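Side-chain contacts in putative ribose operon repressor (Burkholderia thailandensis, PDB 3EGC), which probably acts as a DNA-binding transcriptional repressor of the LacI family, with a sugar-binding domain of the periplasmic binding protein type: residues Val57-Phe60 against Phe61-Arg64; Ser194-Ile197 against Thr198-Ala201. One frame throughout, in Å; residues are numbered along the deposited sequence.

Contact 1: residues Val57-Phe60 against Phe61-Arg64; sequences VGQF and FERR
Phe61 sits one turn beyond Val57, and its CB comes to 3.4 Å from Val57 O, the same carbonyl that accepts the Phe61 amide at an N-H...O angle of 164°. With CG anti to the backbone N (chi1 -173°), the side chain carries the Phe61 ring away from Val57-Phe60, to where the Arg64 side chain folds over it. The two flat groups overlap: Arg64 CZ stands 4.0 Å above the plane of the Phe61 ring, offset toward the rim, while Phe61 CE2 lies over the centre of the guanidinium. Arg64 NH1 also donates to Phe61 O at 2.9 Å, a bent bond from above the carbonyl plane. Arg64 N reaches Phe61 O from the opposite face at 2.7 Å; Phe61 O thus accepts two donors of one residue. The backbone bond belongs to the Schellman motif that ends helix 50-62, where Arg64 takes a positive phi (49°). Phe60, about a quarter-turn round the helix, packs on strands 10-15 and 40-45, whereas Phe61 meets Phe88 edge-to-face. Arg63 lays its CG 3.4 Å from Gln59 O, which also accepts the Arg63 amide at 3.2 Å. From there the arginine chain runs extended from CG to NE toward the second subunit, where Arg63 NH2 donates to Ser8 O of that neighbouring chain.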
ATOM      1  N   VAL A  57      15.910  -5.465 -15.104  1.00 31.81           N
ATOM      2  CA  VAL A  57      17.314  -5.305 -14.735  1.00 32.70           C
ATOM      3  C   VAL A  57      18.085  -4.865 -16.001  1.00 33.26           C
ATOM      4  O   VAL A  57      18.807  -3.893 -15.978  1.00 32.99           O
ATOM      5  CB  VAL A  57      17.953  -6.608 -14.145  1.00 32.67           C
ATOM      6  CG1 VAL A  57      19.521  -6.498 -14.123  1.00 33.92           C
ATOM      7  CG2 VAL A  57      17.452  -6.898 -12.715  1.00 32.34           C
ATOM      8  N   GLY A  58      17.877  -5.591 -17.100  1.00 33.70           N
ATOM      9  CA  GLY A  58      18.487  -5.288 -18.400  1.00 34.07           C
ATOM     10  C   GLY A  58      18.075  -3.923 -18.934  1.00 34.42           C
ATOM     11  O   GLY A  58      18.889  -3.157 -19.403  1.00 34.37           O
ATOM     12  N   GLN A  59      16.809  -3.594 -18.785  1.00 34.36           N
ATOM     13  CA  GLN A  59      16.309  -2.300 -19.179  1.00 35.60           C
ATOM     14  C   GLN A  59      17.004  -1.176 -18.409  1.00 35.83           C
ATOM     15  O   GLN A  59      17.464  -0.180 -19.018  1.00 35.18           O
ATOM     16  CB  GLN A  59      14.818  -2.288 -18.961  1.00 36.37           C
ATOM     17  CG  GLN A  59      14.145  -0.992 -19.239  1.00 39.99           C
ATOM     18  CD  GLN A  59      12.700  -1.075 -18.902  1.00 46.31           C
ATOM     19  OE1 GLN A  59      11.990  -1.948 -19.420  1.00 49.12           O
ATOM     20  NE2 GLN A  59      12.239  -0.185 -18.001  1.00 47.40           N
ATOM     21  N   PHE A  60      17.127  -1.365 -17.091  1.00 35.10           N
ATOM     22  CA  PHE A  60      17.740  -0.371 -16.214  1.00 35.45           C
ATOM     23  C   PHE A  60      19.281  -0.257 -16.443  1.00 35.91           C
ATOM     24  O   PHE A  60      19.934   0.852 -16.440  1.00 34.74           O
ATOM     25  CB  PHE A  60      17.352  -0.670 -14.701  1.00 35.30           C
ATOM     26  CG  PHE A  60      15.909  -0.254 -14.334  1.00 34.35           C
ATOM     27  CD1 PHE A  60      15.085   0.409 -15.265  1.00 34.74           C
ATOM     28  CD2 PHE A  60      15.403  -0.491 -13.094  1.00 34.21           C
ATOM     29  CE1 PHE A  60      13.801   0.792 -14.940  1.00 35.43           C
ATOM     30  CE2 PHE A  60      14.100  -0.066 -12.725  1.00 33.72           C
ATOM     31  CZ  PHE A  60      13.300   0.559 -13.650  1.00 34.21           C
ATOM     32  N   PHE A  61      19.883  -1.406 -16.637  1.00 36.21           N
ATOM     33  CA  PHE A  61      21.284  -1.402 -17.000  1.00 37.62           C
ATOM     34  C   PHE A  61      21.599  -0.671 -18.316  1.00 38.46           C
ATOM     35  O   PHE A  61      22.503   0.198 -18.375  1.00 39.00           O
ATOM     36  CB  PHE A  61      21.842  -2.803 -16.998  1.00 38.08           C
ATOM     37  CG  PHE A  61      23.309  -2.834 -17.195  1.00 38.26           C
ATOM     38  CD1 PHE A  61      24.146  -2.258 -16.243  1.00 37.39           C
ATOM     39  CD2 PHE A  61      23.855  -3.432 -18.352  1.00 38.17           C
ATOM     40  CE1 PHE A  61      25.509  -2.264 -16.408  1.00 39.58           C
ATOM     41  CE2 PHE A  61      25.244  -3.441 -18.532  1.00 39.96           C
ATOM     42  CZ  PHE A  61      26.079  -2.845 -17.555  1.00 39.87           C
ATOM     43  N   GLU A  62      20.853  -0.956 -19.378  1.00 39.41           N
ATOM     44  CA  GLU A  62      21.113  -0.263 -20.619  1.00 40.14           C
ATOM     45  C   GLU A  62      20.898   1.245 -20.499  1.00 40.07           C
ATOM     46  O   GLU A  62      21.582   2.031 -21.146  1.00 40.17           O
ATOM     47  CB  GLU A  62      20.319  -0.846 -21.798  1.00 41.30           C
ATOM     48  CG  GLU A  62      18.976  -1.346 -21.474  1.00 44.57           C
ATOM     49  CD  GLU A  62      17.887  -0.668 -22.312  1.00 50.37           C
ATOM     50  OE1 GLU A  62      17.609  -1.138 -23.462  1.00 52.10           O
ATOM     51  OE2 GLU A  62      17.291   0.324 -21.809  1.00 49.16           O
ATOM     52  N   ARG A  63      19.966   1.667 -19.656  1.00 39.51           N
ATOM     53  CA  ARG A  63      19.789   3.088 -19.391  1.00 39.41           C
ATOM     54  C   ARG A  63      20.929   3.654 -18.544  1.00 39.08           C
ATOM     55  O   ARG A  63      20.968   4.827 -18.255  1.00 38.89           O
ATOM     56  CB  ARG A  63      18.436   3.348 -18.691  1.00 39.88           C
ATOM     57  CG  ARG A  63      17.225   3.125 -19.624  1.00 41.04           C
ATOM     58  CD  ARG A  63      16.033   3.834 -19.043  1.00 42.94           C
ATOM     59  NE  ARG A  63      15.030   4.114 -20.061  1.00 46.78           N
ATOM     60  CZ  ARG A  63      15.056   5.190 -20.849  1.00 45.83           C
ATOM     61  NH1 ARG A  63      16.031   6.074 -20.707  1.00 42.25           N
ATOM     62  NH2 ARG A  63      14.106   5.368 -21.757  1.00 46.06           N
ATOM     63  N   ARG A  64      21.857   2.794 -18.170  1.00 38.69           N
ATOM     64  CA  ARG A  64      22.950   3.138 -17.274  1.00 39.07           C
ATOM     65  C   ARG A  64      22.540   3.871 -16.004  1.00 37.60           C
ATOM     66  O   ARG A  64      22.977   4.999 -15.755  1.00 38.26           O
ATOM     67  CB  ARG A  64      24.097   3.872 -18.007  1.00 39.91           C
ATOM     68  CG  ARG A  64      24.870   3.004 -19.069  1.00 41.14           C
ATOM     69  CD  ARG A  64      25.395   1.724 -18.447  1.00 44.32           C
ATOM     70  NE  ARG A  64      26.195   0.930 -19.367  1.00 46.46           N
ATOM     71  CZ  ARG A  64      25.691   0.208 -20.368  1.00 48.87           C
ATOM     72  NH1 ARG A  64      24.390   0.204 -20.569  1.00 50.08           N
ATOM     73  NH2 ARG A  64      26.484  -0.499 -21.175  1.00 47.77           N
TER

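Contact 2: residues Ser194-Ile197 against Thr198-Ala201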
ATOM      1  N   SER A 194       2.880 -12.704   7.070  1.00 29.95           N
ATOM      2  CA  SER A 194       2.708 -11.318   6.612  1.00 30.14           C
ATOM      3  C   SER A 194       1.240 -10.958   6.665  1.00 29.99           C
ATOM      4  O   SER A 194       0.394 -11.839   6.888  1.00 29.82           O
ATOM      5  CB  SER A 194       3.225 -11.134   5.176  1.00 29.65           C
ATOM      6  OG  SER A 194       2.445 -11.889   4.270  1.00 30.02           O
ATOM      7  N   HIS A 195       0.936  -9.669   6.450  1.00 29.78           N
ATOM      8  CA  HIS A 195      -0.438  -9.144   6.478  1.00 29.30           C
ATOM      9  C   HIS A 195      -1.302  -9.784   5.415  1.00 29.23           C
ATOM     10  O   HIS A 195      -2.469 -10.020   5.638  1.00 28.73           O
ATOM     11  CB  HIS A 195      -0.475  -7.618   6.368  1.00 28.03           C
ATOM     12  CG  HIS A 195      -0.048  -7.078   5.033  1.00 28.20           C
ATOM     13  ND1 HIS A 195      -0.947  -6.568   4.121  1.00 28.41           N
ATOM     14  CD2 HIS A 195       1.181  -6.913   4.481  1.00 28.37           C
ATOM     15  CE1 HIS A 195      -0.290  -6.122   3.055  1.00 29.52           C
ATOM     16  NE2 HIS A 195       1.006  -6.328   3.242  1.00 26.03           N
ATOM     17  N   ARG A 196      -0.703 -10.095   4.267  1.00 29.26           N
ATOM     18  CA  ARG A 196      -1.457 -10.676   3.166  1.00 30.21           C
ATOM     19  C   ARG A 196      -1.859 -12.137   3.449  1.00 29.20           C
ATOM     20  O   ARG A 196      -2.948 -12.557   3.127  1.00 27.15           O
ATOM     21  CB  ARG A 196      -0.719 -10.529   1.850  1.00 31.23           C
ATOM     22  CG  ARG A 196      -1.633 -10.821   0.659  1.00 36.63           C
ATOM     23  CD  ARG A 196      -1.474  -9.778  -0.468  1.00 44.17           C
ATOM     24  NE  ARG A 196      -1.732  -8.408  -0.027  1.00 44.55           N
ATOM     25  CZ  ARG A 196      -1.381  -7.327  -0.716  1.00 46.94           C
ATOM     26  NH1 ARG A 196      -1.659  -6.152  -0.222  1.00 46.65           N
ATOM     27  NH2 ARG A 196      -0.801  -7.426  -1.913  1.00 46.91           N
ATOM     28  N   ILE A 197      -0.967 -12.855   4.133  1.00 29.18           N
ATOM     29  CA  ILE A 197      -1.275 -14.175   4.657  1.00 29.61           C
ATOM     30  C   ILE A 197      -2.280 -14.109   5.798  1.00 29.55           C
ATOM     31  O   ILE A 197      -3.189 -14.954   5.878  1.00 29.04           O
ATOM     32  CB  ILE A 197       0.033 -14.944   5.036  1.00 29.89           C
ATOM     33  CG1 ILE A 197       0.781 -15.298   3.742  1.00 31.58           C
ATOM     34  CG2 ILE A 197      -0.241 -16.221   5.861  1.00 28.89           C
ATOM     35  CD1 ILE A 197       2.191 -15.605   4.015  1.00 34.65           C
ATOM     36  N   THR A 198      -2.131 -13.095   6.653  1.00 29.09           N
ATOM     37  CA  THR A 198      -3.126 -12.870   7.707  1.00 29.42           C
ATOM     38  C   THR A 198      -4.540 -12.664   7.124  1.00 29.29           C
ATOM     39  O   THR A 198      -5.511 -13.162   7.667  1.00 29.20           O
ATOM     40  CB  THR A 198      -2.759 -11.705   8.645  1.00 28.81           C
ATOM     41  OG1 THR A 198      -1.474 -11.939   9.212  1.00 28.14           O
ATOM     42  CG2 THR A 198      -3.783 -11.641   9.760  1.00 29.58           C
ATOM     43  N   GLU A 199      -4.636 -11.953   5.991  1.00 29.51           N
ATOM     44  CA  GLU A 199      -5.937 -11.866   5.279  1.00 29.64           C
ATOM     45  C   GLU A 199      -6.472 -13.279   4.925  1.00 29.39           C
ATOM     46  O   GLU A 199      -7.586 -13.627   5.245  1.00 29.90           O
ATOM     47  CB  GLU A 199      -5.802 -11.000   4.011  1.00 29.22           C
ATOM     48  CG  GLU A 199      -5.241  -9.571   4.275  1.00 30.08           C
ATOM     49  CD  GLU A 199      -5.120  -8.769   3.034  1.00 31.70           C
ATOM     50  OE1 GLU A 199      -4.936  -9.380   1.943  1.00 29.43           O
ATOM     51  OE2 GLU A 199      -5.214  -7.519   3.144  1.00 31.55           O
ATOM     52  N   GLY A 200      -5.654 -14.111   4.295  1.00 29.64           N
ATOM     53  CA  GLY A 200      -6.062 -15.478   3.957  1.00 29.98           C
ATOM     54  C   GLY A 200      -6.452 -16.360   5.147  1.00 30.96           C
ATOM     55  O   GLY A 200      -7.446 -17.113   5.089  1.00 31.23           O
ATOM     56  N   ALA A 201      -5.690 -16.287   6.235  1.00 31.10           N
ATOM     57  CA  ALA A 201      -6.123 -16.942   7.510  1.00 31.91           C
ATOM     58  C   ALA A 201      -7.460 -16.405   8.064  1.00 32.01           C
ATOM     59  O   ALA A 201      -8.281 -17.180   8.494  1.00 32.16           O
ATOM     60  CB  ALA A 201      -4.984 -16.888   8.628  1.00 30.84           C
TER
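Backbone hydrogen bonds tie the first turn of helix 195-208 to the next, beginning with Thr198 N to Ser194 O at 2.8 Å. Glu199 N to His195 O and Ala201 N to Ile197 O follow, the latter nearly straight at 172°, whereas Gly200 N to Arg196 O is weak at 3.3 Å. Among side-chain polar contacts, Thr198 OG1 lies 3.0 Å from Ser194 O. It is placed there by a chi1 of -56°, which sets OG1 beside its own backbone N, on the side of the preceding turn. The same hydroxyl hydrogen-bonds Ser220 OG and Thr192 OG1, so it is shared between the helix and the strands. Charge pairing is looser. Arg196 and Glu199 run side by side and point the same way, their guanidinium and carboxylate planes 19° apart, yet Arg196 NE, buried here without a hydrogen-bond partner, stays 3.9 Å from Glu199 OE1, a long salt bridge. Glu199 OE1 also lies 3.8 Å from Arg196 CG, a van der Waals contact. Ile197 and Ala201 pack on Thr192 of the preceding strand. At the helix start, His195 gives its NE2 to Asn20 OD1 and its backbone N to Asp222 OD2. Ser194 occupies the N-cap position of a helix that crosses between parallel strands 189-192 and 217-221, the right-handed beta-alpha-beta unit of the Rossmann-like lobes in periplasmic binding protein folds.

Contact 1 comes first along the chain and contact 2 follows in series; their centres are 34 Å apart, their nearest atoms about 20 Å, and they lie on opposite sides of the chain's centre without touching. Each occupies one end of a helix flanking parallel strands: contact 1 the C-terminal end of helix 50-62, beside strands 10-15 and 40-45, and contact 2 the N-terminal end of helix 195-208, after strand 189-192. Both belong to the LacI-type sugar-binding region, in different lobes of its two-lobed fold. Both also reach the second subunit, through Arg63 in contact 1 and Glu199, packing on Pro225 of that subunit, in contact 2, so both lobes contribute to the dimer interface.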